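N-terminal acetyltransferase-like protein (Chaetomium thermophilum, PDB 5NNP) probably serves as the helical-repeat auxiliary subunit of a NatA-type N-terminal acetyltransferase, supporting transfer of acetyl groups to protein N-termini. Local coordinates at residues E110-Q115 with K140-I145; Q122-D127 with D526-S531; Q133-M138 with W149-I154. All blocks are in the same frame, centred on the assembly; numbering follows the deposited sequence.

The three contacts lie close together near the N-terminal end of this all-helical repeat superhelix, with centres about 10 Å (interactions 1 and 3), 12 Å (2 and 3) and 16 Å (1 and 2) apart. Helix 112-124 supplies its first turn to interaction 1 and its last to interaction 2; helix 128-141 supplies its middle to interaction 3 and its end to interaction 1. S134 ties them together, bonding to Q122 and weakly to Q115. Along the chain the segments of 1 alternate with those of 2 and of 3, while both segments of 3 fall between those of 2. In interaction 2, helix 527-534, some 400 residues further on, packs against these consecutive helices.

Interaction 1. Residues E110-Q115 with K140-I145; sequences ESHQIQ and KARPQI
H112, in the first turn of helix 112-124, meets A141 and R142 at the end of the following helix 128-141, a contact at the surface of the TPR-like region. It is small and made by van der Waals packing, with 104 Å² buried in all. H112 NE2 lies 3.7 Å from R142 NH2, over one face of the guanidinium but displaced toward its rim, and the two planes are 36° apart, so the groups overlap without stacking squarely. The same H112 NE2 comes within 4.1 Å of the A141 CB methyl.

The bonds that set the two polar side chains lie within their own segments. R142 bends at chi2 (-73°), which folds its guanidinium back until NH1 donates to A141 O at 2.8 Å, from above the carbonyl plane. H112 ND1 gives its N-H to E110 O at 3.1 Å, helping to hold the ring's rotation. S111 N-caps the helix, its OG accepting from I114 N at 3.0 Å.

ND1 is thus a donor, and NE2 is the nitrogen that faces the arginine. A second proton there would bring two positive groups together, so R142 probably lowers the tendency of H112 to become charged.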
loop_
_atom_site.group_PDB
_atom_site.type_symbol
_atom_site.label_atom_id
_atom_site.label_comp_id
_atom_site.label_asym_id
_atom_site.label_seq_id
_atom_site.Cartn_x
_atom_site.Cartn_y
_atom_site.Cartn_z
ATOM N N GLU A 110 -5.010 34.317 -18.189
ATOM C CA GLU A 110 -5.367 33.609 -19.400
ATOM C C GLU A 110 -4.571 32.323 -19.594
ATOM O O GLU A 110 -4.917 31.492 -20.427
ATOM C CB GLU A 110 -5.166 34.504 -20.622
ATOM C CG GLU A 110 -5.954 35.799 -20.603
ATOM C CD GLU A 110 -5.282 36.885 -19.769
ATOM O OE1 GLU A 110 -5.839 38.007 -19.713
ATOM O OE2 GLU A 110 -4.205 36.614 -19.176
ATOM N N SER A 111 -3.499 32.156 -18.837
ATOM C CA SER A 111 -2.619 31.002 -19.040
ATOM C C SER A 111 -3.206 29.664 -18.584
ATOM O O SER A 111 -3.213 29.361 -17.401
ATOM C CB SER A 111 -1.301 31.212 -18.317
ATOM O OG SER A 111 -0.545 30.029 -18.405
ATOM N N HIS A 112 -3.669 28.859 -19.526
ATOM C CA HIS A 112 -4.228 27.560 -19.186
ATOM C C HIS A 112 -3.174 26.630 -18.611
ATOM O O HIS A 112 -3.495 25.778 -17.783
ATOM C CB HIS A 112 -4.897 26.913 -20.405
ATOM C CG HIS A 112 -6.220 27.525 -20.752
ATOM N ND1 HIS A 112 -6.354 28.848 -21.115
ATOM C CD2 HIS A 112 -7.472 27.007 -20.756
ATOM C CE1 HIS A 112 -7.627 29.115 -21.341
ATOM N NE2 HIS A 112 -8.327 28.015 -21.130
ATOM N N GLN A 113 -1.922 26.795 -19.040
ATOM C CA GLN A 113 -0.853 25.930 -18.563
ATOM C C GLN A 113 -0.545 26.200 -17.091
ATOM O O GLN A 113 -0.353 25.275 -16.288
ATOM C CB GLN A 113 0.412 26.113 -19.390
ATOM C CG GLN A 113 1.589 25.293 -18.876
ATOM C CD GLN A 113 2.910 25.678 -19.522
ATOM O OE1 GLN A 113 3.070 26.790 -20.041
ATOM N NE2 GLN A 113 3.864 24.753 -19.504
ATOM N N ILE A 114 -0.483 27.481 -16.750
ATOM C CA ILE A 114 -0.166 27.860 -15.392
ATOM C C ILE A 114 -1.267 27.394 -14.442
ATOM O O ILE A 114 -0.976 26.862 -13.365
ATOM C CB ILE A 114 0.066 29.379 -15.284
ATOM C CG1 ILE A 114 1.375 29.738 -16.003
ATOM C CG2 ILE A 114 0.106 29.822 -13.830
ATOM C CD1 ILE A 114 1.693 31.221 -16.054
ATOM N N GLN A 115 -2.523 27.560 -14.848
ATOM C CA GLN A 115 -3.658 27.157 -14.014
ATOM C C GLN A 115 -3.705 25.651 -13.872
ATOM O O GLN A 115 -4.039 25.129 -12.810
ATOM C CB GLN A 115 -4.986 27.663 -14.597
ATOM C CG GLN A 115 -6.242 27.119 -13.899
ATOM C CD GLN A 115 -6.373 27.593 -12.442
ATOM O OE1 GLN A 115 -7.099 28.532 -12.156
ATOM N NE2 GLN A 115 -5.659 26.940 -11.525
ATOM N N LYS A 140 -15.058 26.979 -15.508
ATOM C CA LYS A 140 -15.615 28.171 -16.125
ATOM C C LYS A 140 -15.046 28.339 -17.524
ATOM O O LYS A 140 -15.736 28.761 -18.452
ATOM C CB LYS A 140 -15.311 29.391 -15.268
ATOM C CG LYS A 140 -16.391 30.405 -15.258
ATOM C CD LYS A 140 -16.077 31.506 -14.265
ATOM C CE LYS A 140 -14.636 31.943 -14.396
ATOM N NZ LYS A 140 -14.353 33.173 -13.619
ATOM N N ALA A 141 -13.779 27.990 -17.672
ATOM C CA ALA A 141 -13.093 28.162 -18.939
ATOM C C ALA A 141 -13.479 27.098 -19.965
ATOM O O ALA A 141 -13.531 27.383 -21.159
ATOM C CB ALA A 141 -11.603 28.164 -18.718
ATOM N N ARG A 142 -13.743 25.876 -19.504
ATOM C CA ARG A 142 -14.068 24.774 -20.409
ATOM C C ARG A 142 -15.205 23.876 -19.875
ATOM O O ARG A 142 -14.990 22.707 -19.539
ATOM C CB ARG A 142 -12.813 23.936 -20.679
ATOM C CG ARG A 142 -11.687 24.680 -21.365
ATOM C CD ARG A 142 -12.017 24.931 -22.822
ATOM N NE ARG A 142 -10.934 25.608 -23.537
ATOM C CZ ARG A 142 -10.880 26.920 -23.760
ATOM N NH1 ARG A 142 -11.851 27.721 -23.328
ATOM N NH2 ARG A 142 -9.851 27.437 -24.420
ATOM N N PRO A 143 -16.427 24.415 -19.820
ATOM C CA PRO A 143 -17.595 23.719 -19.254
ATOM C C PRO A 143 -18.266 22.716 -20.200
ATOM O O PRO A 143 -19.233 22.053 -19.831
ATOM C CB PRO A 143 -18.558 24.866 -18.947
ATOM C CG PRO A 143 -18.251 25.888 -20.031
ATOM C CD PRO A 143 -16.751 25.778 -20.282
ATOM N N GLN A 144 -17.783 22.608 -21.425
ATOM C CA GLN A 144 -18.380 21.649 -22.332
ATOM C C GLN A 144 -17.777 20.272 -22.074
ATOM O O GLN A 144 -18.297 19.273 -22.557
ATOM C CB GLN A 144 -18.192 22.075 -23.790
ATOM C CG GLN A 144 -16.746 22.024 -24.292
ATOM C CD GLN A 144 -15.855 23.126 -23.719
ATOM O OE1 GLN A 144 -16.296 23.956 -22.918
ATOM N NE2 GLN A 144 -14.590 23.136 -24.135
ATOM N N ILE A 145 -16.706 20.222 -21.283
ATOM C CA ILE A 145 -16.004 18.971 -21.009
ATOM C C ILE A 145 -16.350 18.364 -19.642
ATOM O O ILE A 145 -16.119 18.996 -18.616
ATOM C CB ILE A 145 -14.473 19.189 -21.094
ATOM C CG1 ILE A 145 -14.115 19.806 -22.450
ATOM C CG2 ILE A 145 -13.731 17.876 -20.889
ATOM C CD1 ILE A 145 -12.632 19.937 -22.710
#

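Interaction 2. Residues Q122-D127 with D526-S531; sequences QIQMRD and DFHSFS
The last turn of helix 112-124 faces the first turn of helix 527-534, and the backbones come nearest at I123 and H528, whose CA atoms are 7.6 Å apart. The contact joins the N-terminal TPR region to a part of the chain that matches the NatA auxiliary-subunit family. H528 carries it. I123 CG2 sits over one face of its ring, 3.5 Å from the centroid and 17° off the ring normal, a CH-pi contact displaced a little toward the rim. At the ring's edge, H528 NE2 donates to Q124 OE1 at 2.8 Å, nearly straight at 162°. The bend of Q124 at chi2 (74°) turns its amide toward the imidazole, leaving the oxygen close to the ring plane while the donor stands tilted from the carbonyl plane.

R126 ends the helix in a Schellman motif: with positive phi it is the C-prime residue, D127 N bonding to Q122 O at 2.8 Å and R126 N to I123 O at 2.9 Å. R126 NH1 grips that same I123 O from the opposite face of the carbonyl, at 3.1 Å; NE forms a salt bridge with D548, and NH2 bonds Q524 OE1 and V544 O.

D526 forms a salt bridge to another protein chain, on which F527 also packs. Y540 of helix 537-547 bonds H528 ND1 and packs on I123, and F94 of helix 94-107 touches Q124.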
loop_
_atom_site.group_PDB
_atom_site.type_symbol
_atom_site.label_atom_id
_atom_site.label_comp_id
_atom_site.label_asym_id
_atom_site.label_seq_id
_atom_site.Cartn_x
_atom_site.Cartn_y
_atom_site.Cartn_z
ATOM N N GLN A 122 -1.628 21.980 -6.064
ATOM C CA GLN A 122 -2.450 22.276 -4.901
ATOM C C GLN A 122 -3.098 21.028 -4.301
ATOM O O GLN A 122 -3.136 20.877 -3.074
ATOM C CB GLN A 122 -3.528 23.290 -5.251
ATOM C CG GLN A 122 -3.035 24.709 -5.322
ATOM C CD GLN A 122 -4.041 25.625 -5.999
ATOM O OE1 GLN A 122 -4.608 25.287 -7.047
ATOM N NE2 GLN A 122 -4.278 26.787 -5.398
ATOM N N ILE A 123 -3.629 20.148 -5.150
ATOM C CA ILE A 123 -4.246 18.940 -4.621
ATOM C C ILE A 123 -3.145 18.001 -4.094
ATOM O O ILE A 123 -3.323 17.349 -3.061
ATOM C CB ILE A 123 -5.146 18.221 -5.657
ATOM C CG1 ILE A 123 -5.925 17.080 -4.992
ATOM C CG2 ILE A 123 -4.333 17.686 -6.812
ATOM C CD1 ILE A 123 -6.679 17.472 -3.699
ATOM N N GLN A 124 -2.001 17.974 -4.774
ATOM C CA GLN A 124 -0.860 17.201 -4.290
ATOM C C GLN A 124 -0.465 17.582 -2.864
ATOM O O GLN A 124 0.014 16.735 -2.120
ATOM C CB GLN A 124 0.358 17.377 -5.183
ATOM C CG GLN A 124 1.591 16.649 -4.635
ATOM C CD GLN A 124 1.507 15.142 -4.823
ATOM O OE1 GLN A 124 0.802 14.646 -5.709
ATOM N NE2 GLN A 124 2.202 14.408 -3.985
ATOM N N MET A 125 -0.650 18.846 -2.485
ATOM C CA MET A 125 -0.294 19.280 -1.128
ATOM C C MET A 125 -1.531 19.465 -0.277
ATOM O O MET A 125 -1.468 20.039 0.795
ATOM C CB MET A 125 0.510 20.581 -1.132
ATOM C CG MET A 125 1.757 20.538 -1.976
ATOM S SD MET A 125 2.898 19.249 -1.447
ATOM C CE MET A 125 3.375 19.884 0.171
ATOM N N ARG A 126 -2.655 18.962 -0.762
ATOM C CA ARG A 126 -3.906 19.030 -0.025
ATOM C C ARG A 126 -4.263 20.469 0.385
ATOM O O ARG A 126 -4.808 20.714 1.461
ATOM C CB ARG A 126 -3.853 18.100 1.195
ATOM C CG ARG A 126 -3.407 16.656 0.882
ATOM C CD ARG A 126 -4.354 15.915 -0.080
ATOM N NE ARG A 126 -4.127 14.462 -0.139
ATOM C CZ ARG A 126 -3.490 13.810 -1.114
ATOM N NH1 ARG A 126 -2.979 14.452 -2.160
ATOM N NH2 ARG A 126 -3.361 12.493 -1.044
ATOM N N ASP A 127 -3.964 21.418 -0.497
ATOM C CA ASP A 127 -4.515 22.775 -0.399
ATOM C C ASP A 127 -5.922 22.750 -0.997
ATOM O O ASP A 127 -6.127 23.119 -2.161
ATOM C CB ASP A 127 -3.599 23.773 -1.126
ATOM C CG ASP A 127 -4.132 25.192 -1.136
ATOM O OD1 ASP A 127 -5.066 25.527 -0.379
ATOM O OD2 ASP A 127 -3.593 25.987 -1.925
ATOM N N ASP A 526 0.912 12.390 -11.009
ATOM C CA ASP A 526 0.375 12.388 -12.369
ATOM C C ASP A 526 -1.075 11.919 -12.419
ATOM O O ASP A 526 -1.742 12.080 -13.432
ATOM C CB ASP A 526 1.209 11.486 -13.274
ATOM C CG ASP A 526 2.619 11.987 -13.474
ATOM O OD1 ASP A 526 2.856 13.199 -13.311
ATOM O OD2 ASP A 526 3.492 11.165 -13.827
ATOM N N PHE A 527 -1.561 11.337 -11.329
ATOM C CA PHE A 527 -2.878 10.709 -11.341
ATOM C C PHE A 527 -4.021 11.669 -11.009
ATOM O O PHE A 527 -5.169 11.389 -11.345
ATOM C CB PHE A 527 -2.887 9.500 -10.399
ATOM C CG PHE A 527 -2.078 8.357 -10.919
ATOM C CD1 PHE A 527 -2.530 7.630 -12.018
ATOM C CD2 PHE A 527 -0.846 8.040 -10.366
ATOM C CE1 PHE A 527 -1.776 6.573 -12.550
ATOM C CE2 PHE A 527 -0.082 6.992 -10.882
ATOM C CZ PHE A 527 -0.543 6.252 -11.983
ATOM N N HIS A 528 -3.712 12.805 -10.383
ATOM C CA HIS A 528 -4.724 13.844 -10.183
ATOM C C HIS A 528 -5.369 14.188 -11.536
ATOM O O HIS A 528 -6.573 14.400 -11.611
ATOM C CB HIS A 528 -4.127 15.101 -9.542
ATOM C CG HIS A 528 -3.298 14.823 -8.308
ATOM N ND1 HIS A 528 -3.766 14.091 -7.250
ATOM C CD2 HIS A 528 -2.040 15.208 -7.991
ATOM C CE1 HIS A 528 -2.816 14.012 -6.321
ATOM N NE2 HIS A 528 -1.774 14.686 -6.742
ATOM N N SER A 529 -4.569 14.204 -12.603
ATOM C CA SER A 529 -5.088 14.447 -13.956
ATOM C C SER A 529 -5.565 13.187 -14.648
ATOM O O SER A 529 -6.589 13.173 -15.315
ATOM C CB SER A 529 -4.018 15.089 -14.818
ATOM O OG SER A 529 -3.684 16.347 -14.283
ATOM N N PHE A 530 -4.778 12.133 -14.498
ATOM C CA PHE A 530 -4.998 10.908 -15.223
ATOM C C PHE A 530 -6.336 10.254 -14.874
ATOM O O PHE A 530 -7.051 9.766 -15.761
ATOM C CB PHE A 530 -3.859 9.943 -14.952
ATOM C CG PHE A 530 -3.887 8.740 -15.828
ATOM C CD1 PHE A 530 -3.455 8.816 -17.130
ATOM C CD2 PHE A 530 -4.363 7.534 -15.354
ATOM C CE1 PHE A 530 -3.492 7.707 -17.941
ATOM C CE2 PHE A 530 -4.398 6.437 -16.154
ATOM C CZ PHE A 530 -3.964 6.520 -17.454
ATOM N N SER A 531 -6.674 10.252 -13.587
ATOM C CA SER A 531 -7.925 9.663 -13.144
ATOM C C SER A 531 -9.136 10.380 -13.724
ATOM O O SER A 531 -10.193 9.762 -13.894
ATOM C CB SER A 531 -8.002 9.646 -11.619
ATOM O OG SER A 531 -7.269 8.538 -11.099
#

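Interaction 3. Residues Q133-M138 with W149-I154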
loop_
_atom_site.group_PDB
_atom_site.type_symbol
_atom_site.label_atom_id
_atom_site.label_comp_id
_atom_site.label_asym_id
_atom_site.label_seq_id
_atom_site.Cartn_x
_atom_site.Cartn_y
_atom_site.Cartn_z
ATOM N N GLN A 133 -10.984 26.491 -5.876
ATOM C CA GLN A 133 -10.936 27.696 -6.691
ATOM C C GLN A 133 -10.389 27.408 -8.095
ATOM O O GLN A 133 -10.956 27.842 -9.105
ATOM C CB GLN A 133 -10.083 28.757 -6.005
ATOM C CG GLN A 133 -10.219 30.136 -6.616
ATOM C CD GLN A 133 -9.336 31.158 -5.921
ATOM O OE1 GLN A 133 -8.803 30.901 -4.840
ATOM N NE2 GLN A 133 -9.174 32.319 -6.544
ATOM N N SER A 134 -9.291 26.659 -8.154
ATOM C CA SER A 134 -8.690 26.301 -9.431
ATOM C C SER A 134 -9.665 25.573 -10.363
ATOM O O SER A 134 -9.799 25.921 -11.534
ATOM C CB SER A 134 -7.455 25.435 -9.201
ATOM O OG SER A 134 -6.376 26.241 -8.796
ATOM N N ARG A 135 -10.341 24.562 -9.837
ATOM C CA ARG A 135 -11.234 23.754 -10.650
ATOM C C ARG A 135 -12.443 24.541 -11.093
ATOM O O ARG A 135 -12.927 24.355 -12.214
ATOM C CB ARG A 135 -11.679 22.509 -9.894
ATOM C CG ARG A 135 -10.582 21.516 -9.777
ATOM C CD ARG A 135 -9.967 21.319 -11.145
ATOM N NE ARG A 135 -8.933 20.301 -11.082
ATOM C CZ ARG A 135 -8.437 19.667 -12.137
ATOM N NH1 ARG A 135 -7.490 18.738 -11.962
ATOM N NH2 ARG A 135 -8.887 19.959 -13.356
ATOM N N LEU A 136 -12.930 25.411 -10.212
ATOM C CA LEU A 136 -14.064 26.272 -10.557
ATOM C C LEU A 136 -13.673 27.147 -11.743
ATOM O O LEU A 136 -14.433 27.339 -12.686
ATOM C CB LEU A 136 -14.488 27.127 -9.366
ATOM C CG LEU A 136 -15.688 28.058 -9.509
ATOM C CD1 LEU A 136 -16.876 27.307 -10.084
ATOM C CD2 LEU A 136 -16.028 28.634 -8.142
ATOM N N ASN A 137 -12.448 27.640 -11.693
ATOM C CA ASN A 137 -11.888 28.412 -12.768
ATOM C C ASN A 137 -11.748 27.626 -14.045
ATOM O O ASN A 137 -12.164 28.069 -15.105
ATOM C CB ASN A 137 -10.537 28.933 -12.351
ATOM C CG ASN A 137 -10.500 30.396 -12.330
ATOM O OD1 ASN A 137 -10.950 31.015 -11.369
ATOM N ND2 ASN A 137 -9.985 30.987 -13.394
ATOM N N MET A 138 -11.124 26.461 -13.943
ATOM C CA MET A 138 -10.953 25.614 -15.106
ATOM C C MET A 138 -12.313 25.241 -15.703
ATOM O O MET A 138 -12.492 25.270 -16.912
ATOM C CB MET A 138 -10.144 24.377 -14.730
ATOM C CG MET A 138 -8.794 24.749 -14.146
ATOM S SD MET A 138 -7.735 23.388 -13.614
ATOM C CE MET A 138 -7.249 22.725 -15.217
ATOM N N TRP A 149 -16.312 19.066 -14.624
ATOM C CA TRP A 149 -17.398 19.091 -13.628
ATOM C C TRP A 149 -17.073 18.125 -12.503
ATOM O O TRP A 149 -17.138 18.476 -11.314
ATOM C CB TRP A 149 -18.751 18.742 -14.240
ATOM C CG TRP A 149 -19.245 19.790 -15.174
ATOM C CD1 TRP A 149 -18.927 19.916 -16.493
ATOM C CD2 TRP A 149 -20.158 20.863 -14.877
ATOM N NE1 TRP A 149 -19.563 20.998 -17.029
ATOM C CE2 TRP A 149 -20.325 21.603 -16.062
ATOM C CE3 TRP A 149 -20.839 21.280 -13.717
ATOM C CZ2 TRP A 149 -21.144 22.738 -16.131
ATOM C CZ3 TRP A 149 -21.647 22.405 -13.783
ATOM C CH2 TRP A 149 -21.792 23.121 -14.984
ATOM N N THR A 150 -16.718 16.906 -12.898
ATOM C CA THR A 150 -16.318 15.856 -11.961
ATOM C C THR A 150 -15.164 16.290 -11.054
ATOM O O THR A 150 -15.209 16.078 -9.847
ATOM C CB THR A 150 -15.915 14.598 -12.717
ATOM O OG1 THR A 150 -17.015 14.195 -13.523
ATOM C CG2 THR A 150 -15.524 13.464 -11.751
ATOM N N ALA A 151 -14.148 16.913 -11.652
ATOM C CA ALA A 151 -13.009 17.449 -10.914
ATOM C C ALA A 151 -13.423 18.454 -9.835
ATOM O O ALA A 151 -12.924 18.388 -8.715
ATOM C CB ALA A 151 -12.022 18.092 -11.874
ATOM N N LEU A 152 -14.333 19.378 -10.171
ATOM C CA LEU A 152 -14.807 20.349 -9.189
ATOM C C LEU A 152 -15.616 19.646 -8.104
ATOM O O LEU A 152 -15.523 20.015 -6.939
ATOM C CB LEU A 152 -15.644 21.468 -9.827
ATOM C CG LEU A 152 -16.303 22.426 -8.800
ATOM C CD1 LEU A 152 -15.274 23.188 -7.933
ATOM C CD2 LEU A 152 -17.303 23.384 -9.424
ATOM N N ALA A 153 -16.391 18.629 -8.473
ATOM C CA ALA A 153 -17.064 17.796 -7.476
ATOM C C ALA A 153 -16.058 17.080 -6.544
ATOM O O ALA A 153 -16.244 17.046 -5.323
ATOM C CB ALA A 153 -17.954 16.795 -8.150
ATOM N N ILE A 154 -14.984 16.538 -7.122
ATOM C CA ILE A 154 -13.945 15.888 -6.324
ATOM C C ILE A 154 -13.284 16.867 -5.339
ATOM O O ILE A 154 -13.084 16.532 -4.165
ATOM C CB ILE A 154 -12.865 15.251 -7.221
ATOM C CG1 ILE A 154 -13.429 14.030 -7.948
ATOM C CG2 ILE A 154 -11.657 14.852 -6.413
ATOM C CD1 ILE A 154 -12.750 13.745 -9.257
#
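Helices 128-141 and 146-159 are consecutive antiparallel helices packed as in a TPR-like alpha-solenoid, and here R135 and L136 of the first pack on A151 and L152 of the second. The short axes pass 8.7 Å apart with a signed crossing angle of -163°. The backbones come nearest at R135 and L152, whose CA atoms are 5.1 Å apart; R135 CB lies 3.9 Å from L152 CA.

From there the arginine slants across A151. Its bend at chi2 (-49°) carries CD and NE past that residue, whose CB lies 3.9 Å from R135 NE and rests over one face of the guanidinium, displaced toward its rim. The polar end finds its partner in Y131, whose OH bonds R135 NH1, while L532 of helix 527-534 also touches the R135 side chain. The two leucines lie side by side, pointing the same way, with L136 CD1 and L152 CD2 4.0 Å apart. L152 CD1 meanwhile comes as near to the backbone, 4.0 Å from L136 N. Shortening R135 to an alanine would probably open a gap over the A151 methyl and leave the Y131 hydroxyl without this donor.

The interface is thus chiefly apolar, and R135 contributes to it mostly as a hydrocarbon chain and a flat guanidinium face, its NH1 bonded to the Y131 hydroxyl.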